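Local coordinates for protein citrate synthase (Pyrobaculum aerophilum, PDB 2IBP) that probably catalyses the condensation of oxaloacetate with acetyl-CoA and water to give citrate and free CoA, the reaction that feeds the tricarboxylic acid cycle, at residues L208-D213 with K300-F305; G251-A256 with F347-A352; I351-M356 with E361-I366. All blocks are in the same frame, centred on the assembly; numbering follows the deposited sequence.

Contact 1 of 3, residues L208-D213 with K300-F305; sequences LILHAD and KIFKEF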
loop_
_atom_site.group_PDB
_atom_site.type_symbol
_atom_site.label_atom_id
_atom_site.label_comp_id
_atom_site.label_asym_id
_atom_site.label_seq_id
_atom_site.Cartn_x
_atom_site.Cartn_y
_atom_site.Cartn_z
ATOM N N LEU A 208 -11.972 -11.224 16.996
ATOM C CA LEU A 208 -12.174 -9.998 16.238
ATOM C C LEU A 208 -12.041 -8.789 17.154
ATOM O O LEU A 208 -11.452 -7.783 16.787
ATOM C CB LEU A 208 -13.513 -10.001 15.509
ATOM C CG LEU A 208 -13.714 -11.017 14.396
ATOM C CD1 LEU A 208 -15.113 -10.925 13.854
ATOM C CD2 LEU A 208 -12.700 -10.897 13.275
ATOM N N ILE A 209 -12.633 -8.861 18.338
ATOM C CA ILE A 209 -12.480 -7.764 19.280
ATOM C C ILE A 209 -11.011 -7.559 19.626
ATOM O O ILE A 209 -10.488 -6.454 19.594
ATOM C CB ILE A 209 -13.225 -8.071 20.601
ATOM C CG1 ILE A 209 -14.732 -8.069 20.339
ATOM C CG2 ILE A 209 -12.819 -7.077 21.696
ATOM C CD1 ILE A 209 -15.568 -8.543 21.515
ATOM N N LEU A 210 -10.329 -8.652 19.934
ATOM C CA LEU A 210 -8.978 -8.562 20.458
ATOM C C LEU A 210 -7.954 -8.039 19.488
ATOM O O LEU A 210 -6.954 -7.506 19.922
ATOM C CB LEU A 210 -8.498 -9.893 21.011
ATOM C CG LEU A 210 -9.224 -10.405 22.262
ATOM C CD1 LEU A 210 -8.648 -11.789 22.580
ATOM C CD2 LEU A 210 -9.120 -9.449 23.445
ATOM N N HIS A 211 -8.199 -8.185 18.192
ATOM C CA HIS A 211 -7.215 -7.758 17.201
ATOM C C HIS A 211 -7.642 -6.543 16.407
ATOM O O HIS A 211 -6.976 -6.174 15.441
ATOM C CB HIS A 211 -6.906 -8.939 16.279
ATOM C CG HIS A 211 -6.271 -10.090 17.005
ATOM N ND1 HIS A 211 -7.000 -10.960 17.788
ATOM C CD2 HIS A 211 -4.973 -10.470 17.124
ATOM C CE1 HIS A 211 -6.176 -11.813 18.379
ATOM N NE2 HIS A 211 -4.941 -11.550 17.976
ATOM N N ALA A 212 -8.712 -5.879 16.851
ATOM C CA ALA A 212 -9.302 -4.762 16.111
ATOM C C ALA A 212 -8.362 -3.593 15.841
ATOM O O ALA A 212 -8.457 -2.959 14.776
ATOM C CB ALA A 212 -10.565 -4.297 16.785
ATOM N N ASP A 213 -7.506 -3.270 16.808
ATOM C CA ASP A 213 -6.488 -2.239 16.585
ATOM C C ASP A 213 -5.322 -2.465 17.515
ATOM O O ASP A 213 -5.480 -3.052 18.591
ATOM C CB ASP A 213 -7.012 -0.819 16.767
ATOM C CG ASP A 213 -6.120 0.200 16.070
ATOM O OD1 ASP A 213 -5.862 0.009 14.864
ATOM O OD2 ASP A 213 -5.634 1.155 16.720
ATOM N N LYS A 300 -3.992 -13.360 27.492
ATOM C CA LYS A 300 -4.597 -13.849 28.737
ATOM C C LYS A 300 -6.066 -14.198 28.495
ATOM O O LYS A 300 -6.552 -15.267 28.868
ATOM C CB LYS A 300 -4.460 -12.802 29.834
ATOM C CG LYS A 300 -4.934 -13.278 31.193
ATOM C CD LYS A 300 -4.465 -12.356 32.316
ATOM C CE LYS A 300 -2.941 -12.400 32.494
ATOM N NZ LYS A 300 -2.443 -11.438 33.529
ATOM N N ILE A 301 -6.749 -13.298 27.801
ATOM C CA ILE A 301 -8.145 -13.480 27.497
ATOM C C ILE A 301 -8.365 -14.615 26.514
ATOM O O ILE A 301 -9.256 -15.448 26.696
ATOM C CB ILE A 301 -8.743 -12.188 26.903
ATOM C CG1 ILE A 301 -8.635 -11.039 27.910
ATOM C CG2 ILE A 301 -10.186 -12.392 26.481
ATOM C CD1 ILE A 301 -8.910 -9.667 27.320
ATOM N N PHE A 302 -7.566 -14.658 25.455
ATOM C CA PHE A 302 -7.785 -15.681 24.450
ATOM C C PHE A 302 -7.407 -17.075 24.950
ATOM O O PHE A 302 -8.019 -18.063 24.556
ATOM C CB PHE A 302 -7.145 -15.342 23.117
ATOM C CG PHE A 302 -7.905 -15.902 21.964
ATOM C CD1 PHE A 302 -9.153 -15.394 21.641
ATOM C CD2 PHE A 302 -7.430 -16.975 21.256
ATOM C CE1 PHE A 302 -9.889 -15.929 20.622
ATOM C CE2 PHE A 302 -8.147 -17.491 20.214
ATOM C CZ PHE A 302 -9.388 -16.963 19.894
ATOM N N LYS A 303 -6.422 -17.138 25.838
ATOM C CA LYS A 303 -6.044 -18.398 26.487
ATOM C C LYS A 303 -7.264 -19.009 27.190
ATOM O O LYS A 303 -7.563 -20.187 27.047
ATOM C CB LYS A 303 -4.985 -18.139 27.544
ATOM C CG LYS A 303 -4.675 -19.360 28.382
ATOM C CD LYS A 303 -3.783 -19.013 29.542
ATOM C CE LYS A 303 -3.473 -20.261 30.349
ATOM N NZ LYS A 303 -2.703 -19.933 31.572
ATOM N N GLU A 304 -7.979 -18.177 27.941
ATOM C CA GLU A 304 -9.151 -18.645 28.673
ATOM C C GLU A 304 -10.259 -19.110 27.747
ATOM O O GLU A 304 -10.949 -20.069 28.036
ATOM C CB GLU A 304 -9.631 -17.616 29.686
ATOM C CG GLU A 304 -8.629 -17.442 30.809
ATOM C CD GLU A 304 -8.270 -18.780 31.466
ATOM O OE1 GLU A 304 -9.188 -19.597 31.714
ATOM O OE2 GLU A 304 -7.075 -19.028 31.704
ATOM N N PHE A 305 -10.478 -18.393 26.654
ATOM C CA PHE A 305 -11.419 -18.872 25.667
ATOM C C PHE A 305 -10.971 -20.239 25.133
ATOM O O PHE A 305 -11.777 -21.157 24.966
ATOM C CB PHE A 305 -11.538 -17.916 24.480
ATOM C CG PHE A 305 -12.187 -18.556 23.323
ATOM C CD1 PHE A 305 -13.536 -18.836 23.364
ATOM C CD2 PHE A 305 -11.433 -19.072 22.285
ATOM C CE1 PHE A 305 -14.127 -19.574 22.364
ATOM C CE2 PHE A 305 -12.036 -19.813 21.290
ATOM C CZ PHE A 305 -13.369 -20.058 21.335
#

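Contact 2 of 3, residues G251-A256 with F347-A352; sequences GANEMA and FWSGIA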
loop_
_atom_site.group_PDB
_atom_site.type_symbol
_atom_site.label_atom_id
_atom_site.label_comp_id
_atom_site.label_asym_id
_atom_site.label_seq_id
_atom_site.Cartn_x
_atom_site.Cartn_y
_atom_site.Cartn_z
ATOM N N GLY A 251 1.904 -14.618 10.735
ATOM C CA GLY A 251 2.351 -15.992 10.539
ATOM C C GLY A 251 2.710 -16.676 11.844
ATOM O O GLY A 251 2.692 -17.898 11.929
ATOM N N ALA A 252 2.965 -15.885 12.882
ATOM C CA ALA A 252 3.380 -16.420 14.168
ATOM C C ALA A 252 2.347 -17.365 14.791
ATOM O O ALA A 252 2.711 -18.403 15.354
ATOM C CB ALA A 252 3.720 -15.283 15.134
ATOM N N ASN A 253 1.061 -17.033 14.696
ATOM C CA ASN A 253 0.071 -17.907 15.322
ATOM C C ASN A 253 -0.043 -19.244 14.600
ATOM O O ASN A 253 -0.244 -20.273 15.235
ATOM C CB ASN A 253 -1.279 -17.223 15.624
ATOM C CG ASN A 253 -2.097 -16.897 14.385
ATOM O OD1 ASN A 253 -1.603 -16.921 13.251
ATOM N ND2 ASN A 253 -3.369 -16.573 14.606
ATOM N N GLU A 254 0.175 -19.230 13.288
ATOM C CA GLU A 254 0.220 -20.450 12.504
ATOM C C GLU A 254 1.478 -21.245 12.874
ATOM O O GLU A 254 1.414 -22.445 13.106
ATOM C CB GLU A 254 0.258 -20.146 10.998
ATOM C CG GLU A 254 0.721 -21.343 10.171
ATOM C CD GLU A 254 0.852 -21.071 8.677
ATOM O OE1 GLU A 254 0.431 -19.991 8.214
ATOM O OE2 GLU A 254 1.384 -21.954 7.960
ATOM N N MET A 255 2.623 -20.564 12.933
ATOM C CA MET A 255 3.873 -21.257 13.230
ATOM C C MET A 255 3.875 -21.838 14.635
ATOM O O MET A 255 4.444 -22.920 14.856
ATOM C CB MET A 255 5.076 -20.351 12.988
ATOM C CG MET A 255 5.197 -19.878 11.528
ATOM S SD MET A 255 4.963 -21.194 10.309
ATOM C CE MET A 255 6.136 -22.425 10.878
ATOM N N ALA A 256 3.237 -21.144 15.579
ATOM C CA ALA A 256 3.137 -21.659 16.951
ATOM C C ALA A 256 2.427 -23.012 16.916
ATOM O O ALA A 256 2.899 -23.984 17.504
ATOM C CB ALA A 256 2.376 -20.683 17.844
ATOM N N PHE A 347 0.787 -16.857 20.757
ATOM C CA PHE A 347 1.114 -18.092 21.453
ATOM C C PHE A 347 -0.097 -19.012 21.528
ATOM O O PHE A 347 0.052 -20.248 21.535
ATOM C CB PHE A 347 1.603 -17.744 22.857
ATOM C CG PHE A 347 2.126 -18.910 23.641
ATOM C CD1 PHE A 347 3.477 -19.199 23.654
ATOM C CD2 PHE A 347 1.282 -19.666 24.429
ATOM C CE1 PHE A 347 3.956 -20.239 24.403
ATOM C CE2 PHE A 347 1.765 -20.709 25.165
ATOM C CZ PHE A 347 3.105 -20.987 25.156
ATOM N N TRP A 348 -1.289 -18.419 21.537
ATOM C CA TRP A 348 -2.518 -19.150 21.747
ATOM C C TRP A 348 -3.518 -19.136 20.610
ATOM O O TRP A 348 -4.260 -20.088 20.449
ATOM C CB TRP A 348 -3.291 -18.537 22.931
ATOM C CG TRP A 348 -2.626 -18.643 24.236
ATOM C CD1 TRP A 348 -1.966 -17.666 24.900
ATOM C CD2 TRP A 348 -2.490 -19.833 25.023
ATOM N NE1 TRP A 348 -1.464 -18.154 26.081
ATOM C CE2 TRP A 348 -1.761 -19.487 26.177
ATOM C CE3 TRP A 348 -2.948 -21.145 24.881
ATOM C CZ2 TRP A 348 -1.464 -20.409 27.177
ATOM C CZ3 TRP A 348 -2.641 -22.060 25.866
ATOM C CH2 TRP A 348 -1.905 -21.681 26.999
ATOM N N SER A 349 -3.569 -18.031 19.858
ATOM C CA SER A 349 -4.688 -17.790 18.946
ATOM C C SER A 349 -4.918 -18.710 17.759
ATOM O O SER A 349 -6.031 -18.758 17.250
ATOM C CB SER A 349 -4.668 -16.350 18.457
ATOM O OG SER A 349 -3.631 -16.169 17.534
ATOM N N GLY A 350 -3.910 -19.481 17.352
ATOM C CA GLY A 350 -4.079 -20.413 16.246
ATOM C C GLY A 350 -4.718 -21.726 16.640
ATOM O O GLY A 350 -5.230 -22.457 15.792
ATOM N N ILE A 351 -4.762 -21.998 17.939
ATOM C CA ILE A 351 -5.261 -23.285 18.425
ATOM C C ILE A 351 -6.740 -23.507 18.130
ATOM O O ILE A 351 -7.127 -24.491 17.489
ATOM C CB ILE A 351 -4.966 -23.451 19.913
ATOM C CG1 ILE A 351 -3.439 -23.472 20.144
ATOM C CG2 ILE A 351 -5.653 -24.718 20.444
ATOM C CD1 ILE A 351 -3.026 -23.469 21.600
ATOM N N ALA A 352 -7.572 -22.553 18.521
ATOM C CA ALA A 352 -8.992 -22.665 18.269
ATOM C C ALA A 352 -9.273 -22.703 16.774
ATOM O O ALA A 352 -10.026 -23.560 16.314
ATOM C CB ALA A 352 -9.741 -21.521 18.938
HETATM O O HOH W 1 -1.171 -19.972 17.983
#

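Contact 3 of 3, residues I351-M356 with E361-I366; sequences IAFYYM and EYFTPI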
loop_
_atom_site.group_PDB
_atom_site.type_symbol
_atom_site.label_atom_id
_atom_site.label_comp_id
_atom_site.label_asym_id
_atom_site.label_seq_id
_atom_site.Cartn_x
_atom_site.Cartn_y
_atom_site.Cartn_z
ATOM N N ILE A 351 -4.762 -21.998 17.939
ATOM C CA ILE A 351 -5.261 -23.285 18.425
ATOM C C ILE A 351 -6.740 -23.507 18.130
ATOM O O ILE A 351 -7.127 -24.491 17.489
ATOM C CB ILE A 351 -4.966 -23.451 19.913
ATOM C CG1 ILE A 351 -3.439 -23.472 20.144
ATOM C CG2 ILE A 351 -5.653 -24.718 20.444
ATOM C CD1 ILE A 351 -3.026 -23.469 21.600
ATOM N N ALA A 352 -7.572 -22.553 18.521
ATOM C CA ALA A 352 -8.992 -22.665 18.269
ATOM C C ALA A 352 -9.273 -22.703 16.774
ATOM O O ALA A 352 -10.026 -23.560 16.314
ATOM C CB ALA A 352 -9.741 -21.521 18.938
ATOM N N PHE A 353 -8.614 -21.829 15.998
ATOM C CA PHE A 353 -8.842 -21.799 14.548
ATOM C C PHE A 353 -8.544 -23.165 13.954
ATOM O O PHE A 353 -9.291 -23.682 13.133
ATOM C CB PHE A 353 -7.935 -20.811 13.811
ATOM C CG PHE A 353 -8.216 -19.352 14.067
ATOM C CD1 PHE A 353 -9.455 -18.906 14.458
ATOM C CD2 PHE A 353 -7.250 -18.415 13.735
ATOM C CE1 PHE A 353 -9.680 -17.536 14.652
ATOM C CE2 PHE A 353 -7.476 -17.060 13.893
ATOM C CZ PHE A 353 -8.699 -16.627 14.316
ATOM N N TYR A 354 -7.405 -23.724 14.349
ATOM C CA TYR A 354 -6.991 -25.024 13.847
ATOM C C TYR A 354 -8.087 -26.057 14.129
ATOM O O TYR A 354 -8.489 -26.807 13.250
ATOM C CB TYR A 354 -5.662 -25.442 14.490
ATOM C CG TYR A 354 -5.188 -26.821 14.080
ATOM C CD1 TYR A 354 -4.314 -26.996 13.020
ATOM C CD2 TYR A 354 -5.584 -27.939 14.800
ATOM C CE1 TYR A 354 -3.902 -28.252 12.646
ATOM C CE2 TYR A 354 -5.143 -29.189 14.463
ATOM C CZ TYR A 354 -4.318 -29.343 13.389
ATOM O OH TYR A 354 -3.908 -30.618 13.064
ATOM N N TYR A 355 -8.561 -26.089 15.367
ATOM C CA TYR A 355 -9.572 -27.058 15.757
ATOM C C TYR A 355 -10.932 -26.810 15.096
ATOM O O TYR A 355 -11.701 -27.763 14.865
ATOM C CB TYR A 355 -9.693 -27.129 17.272
ATOM C CG TYR A 355 -8.549 -27.837 17.972
ATOM C CD1 TYR A 355 -8.017 -28.999 17.447
ATOM C CD2 TYR A 355 -8.143 -27.456 19.246
ATOM C CE1 TYR A 355 -7.011 -29.703 18.108
ATOM C CE2 TYR A 355 -7.162 -28.180 19.944
ATOM C CZ TYR A 355 -6.603 -29.298 19.363
ATOM O OH TYR A 355 -5.647 -30.022 20.038
ATOM N N MET A 356 -11.216 -25.544 14.790
ATOM C CA MET A 356 -12.441 -25.164 14.090
ATOM C C MET A 356 -12.426 -25.553 12.609
ATOM O O MET A 356 -13.440 -25.433 11.918
ATOM C CB MET A 356 -12.680 -23.663 14.196
ATOM C CG MET A 356 -12.990 -23.173 15.586
ATOM S SD MET A 356 -13.135 -21.384 15.494
ATOM C CE MET A 356 -13.278 -20.936 17.220
ATOM N N GLU A 361 -3.827 -20.885 6.023
ATOM C CA GLU A 361 -3.745 -19.760 5.103
ATOM C C GLU A 361 -4.865 -18.738 5.299
ATOM O O GLU A 361 -4.793 -17.639 4.754
ATOM C CB GLU A 361 -3.678 -20.231 3.649
ATOM C CG GLU A 361 -4.876 -21.033 3.147
ATOM C CD GLU A 361 -4.804 -22.548 3.400
ATOM O OE1 GLU A 361 -3.981 -23.039 4.208
ATOM O OE2 GLU A 361 -5.605 -23.259 2.751
ATOM N N TYR A 362 -5.878 -19.101 6.089
ATOM C CA TYR A 362 -6.980 -18.169 6.405
ATOM C C TYR A 362 -6.779 -17.458 7.741
ATOM O O TYR A 362 -7.559 -16.581 8.104
ATOM C CB TYR A 362 -8.353 -18.833 6.306
ATOM C CG TYR A 362 -8.710 -19.150 4.876
ATOM C CD1 TYR A 362 -9.308 -18.186 4.053
ATOM C CD2 TYR A 362 -8.280 -20.322 4.281
ATOM C CE1 TYR A 362 -9.546 -18.431 2.736
ATOM C CE2 TYR A 362 -8.488 -20.563 2.947
ATOM C CZ TYR A 362 -9.098 -19.601 2.159
ATOM O OH TYR A 362 -9.300 -19.836 0.815
ATOM N N PHE A 363 -5.720 -17.795 8.473
ATOM C CA PHE A 363 -5.456 -17.144 9.761
ATOM C C PHE A 363 -5.240 -15.645 9.583
ATOM O O PHE A 363 -5.844 -14.827 10.298
ATOM C CB PHE A 363 -4.215 -17.750 10.448
ATOM C CG PHE A 363 -4.455 -19.091 11.107
ATOM C CD1 PHE A 363 -5.466 -19.945 10.677
ATOM C CD2 PHE A 363 -3.549 -19.564 12.058
ATOM C CE1 PHE A 363 -5.643 -21.201 11.272
ATOM C CE2 PHE A 363 -3.728 -20.810 12.642
ATOM C CZ PHE A 363 -4.770 -21.619 12.248
ATOM N N THR A 364 -4.359 -15.274 8.658
ATOM C CA THR A 364 -4.078 -13.848 8.437
ATOM C C THR A 364 -5.284 -13.120 7.842
ATOM O O THR A 364 -5.595 -12.017 8.277
ATOM C CB THR A 364 -2.778 -13.640 7.676
ATOM O OG1 THR A 364 -1.716 -14.237 8.446
ATOM C CG2 THR A 364 -2.509 -12.139 7.516
ATOM N N PRO A 365 -5.998 -13.747 6.889
ATOM C CA PRO A 365 -7.249 -13.139 6.450
ATOM C C PRO A 365 -8.215 -12.830 7.605
ATOM O O PRO A 365 -8.853 -11.779 7.616
ATOM C CB PRO A 365 -7.814 -14.177 5.495
ATOM C CG PRO A 365 -6.577 -14.705 4.826
ATOM C CD PRO A 365 -5.550 -14.783 5.931
ATOM N N ILE A 366 -8.319 -13.715 8.591
ATOM C CA ILE A 366 -9.183 -13.434 9.752
ATOM C C ILE A 366 -8.635 -12.260 10.572
ATOM O O ILE A 366 -9.395 -11.438 11.084
ATOM C CB ILE A 366 -9.399 -14.685 10.601
ATOM C CG1 ILE A 366 -10.181 -15.699 9.754
ATOM C CG2 ILE A 366 -10.189 -14.369 11.881
ATOM C CD1 ILE A 366 -10.209 -17.105 10.321
#

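Contact 1 of 3, residues L208-D213 with K300-F305
L210, on the last turn of helix 198-210, puts its isobutyl group between I301 and F302 of helix 297-313, and all the apolar packing between the two segments runs through it. This is helix-helix packing inside the mainly helical citrate synthase fold. The two methyls divide the work. L210 CD1 goes to F302, 3.8 Å from ring atom CD1 and 3.9 Å from CB, so it leans obliquely on the ring where it joins CB. L210 CD2 meets the methyl CD1 of I301 at 3.9 Å. The first torsion of L210 sets this up: CG lies anti to the carbonyl carbon (chi1 -67°), which carries the fork forward to F302 on one branch and I301 on the other. Within helix 297-313 the F302 ring has F305 CD2 over one face, 3.7 Å above its plane and toward the rim of the ring, and L206 of helix 198-210 adds to the packing on both I301 and F302.

Polar groups work away from this interface. H211, the first residue to leave helical geometry, turns ND1 back to Y207 O and gives its carbonyl to R371. E304 makes a salt bridge to R307; it is a magnesium ligand in a structure of this protein, though no magnesium is bound to this chain here.

With no hydrogen bond across it, the contact depends on buried hydrocarbon, and its geometry probably follows from how the side chains fit.

Contact 2 of 3, residues G251-A256 with F347-A352
N253 and S349 meet near the first turns of two helices, 252-263 and 349-356, in the mainly helical citrate synthase fold, close to D346, a predicted active-site residue. The amide of N253 is turned so that ND2 faces the serine hydroxyl: ND2 donates to S349 OG at 3.0 Å, with an N-H...O angle of 154°, and OG lies only 11° from the amide plane. Both side chains take the crowded position: N253 CG is tucked between the backbone N and the carbonyl carbon (chi1 70°), and S349 OG does the same, which brings the two short groups together beside the backbones. N253 CB also lies 3.2 Å from the same OG.

G350 follows, where the backbones come nearest, its CA 4.9 Å from that of N253. A beta carbon on G350 would run into the carbonyl O of N253, so the close approach calls for glycine. Further along, A256 turns its methyl toward the backbone of F347, while the F347 CB points away from segment 251-256 and the side chain packs on I326.

One water bridges the two backbones, donating to N253 O and accepting from G350 N, 2.9 Å from each.

Contact 3 of 3, residues I351-M356 with E361-I366
F363 meets F353 where helices 349-356 and 363-382, joined by a short connection, pack together within the mainly helical citrate synthase fold. Ahead of it in the second segment, Y362 looks to another partner, its hydroxyl bonding to H165. F363 then lays its ring against helix 349-356, CG anti to the carbonyl carbon (chi1 -77°), and receives the edge of the F353 ring on its face. The stack is edge-to-face, with centroids 5.2 Å apart and planes at 63°; F353 CD2 stands 3.8 Å above the F363 plane, over its centre. The rim of F363 also presses on the root of its partner, F363 CE1 lying 3.4 Å from F353 CB, and F363 CZ comes within 4.0 Å of Y354 N. An alanine at F363 is likely to open a gap beside F353, leaving that ring without the face its edge packs on and more able to turn.

T364 and P365 come next and pack on M110 of helix 109-123. I366 then covers one face of the F353 ring: I366 CD1 sits 4.3 Å above the F353 plane, over the centre, while I366 CG2 touches F353 CZ at 3.6 Å.

Around these residues, I358 of the connection packs on both F353 and I366, and Y207 of helix 198-210 meets the F353 ring. F363 also packs on N253 and E254 of helix 252-263.

In the fold
All three contacts are buried, and no other protein chain of the assembly touches any of them. Contacts 2 and 3 both use helix 349-356: contact 2 uses its first residues, contact 3 its later ones. F363 physically joins them, since its ring packs against N253 and G350. Contact 1 lies on another flank, where helix 297-313 meets that same helix through F302 against S349 and F305 against A352. Chemistry follows position: contact 1 is aliphatic and aromatic packing, contact 3 aromatic with one aliphatic cover, whereas contact 2, nearest the predicted catalytic D346, brings in a hydrogen bond and a bridging water.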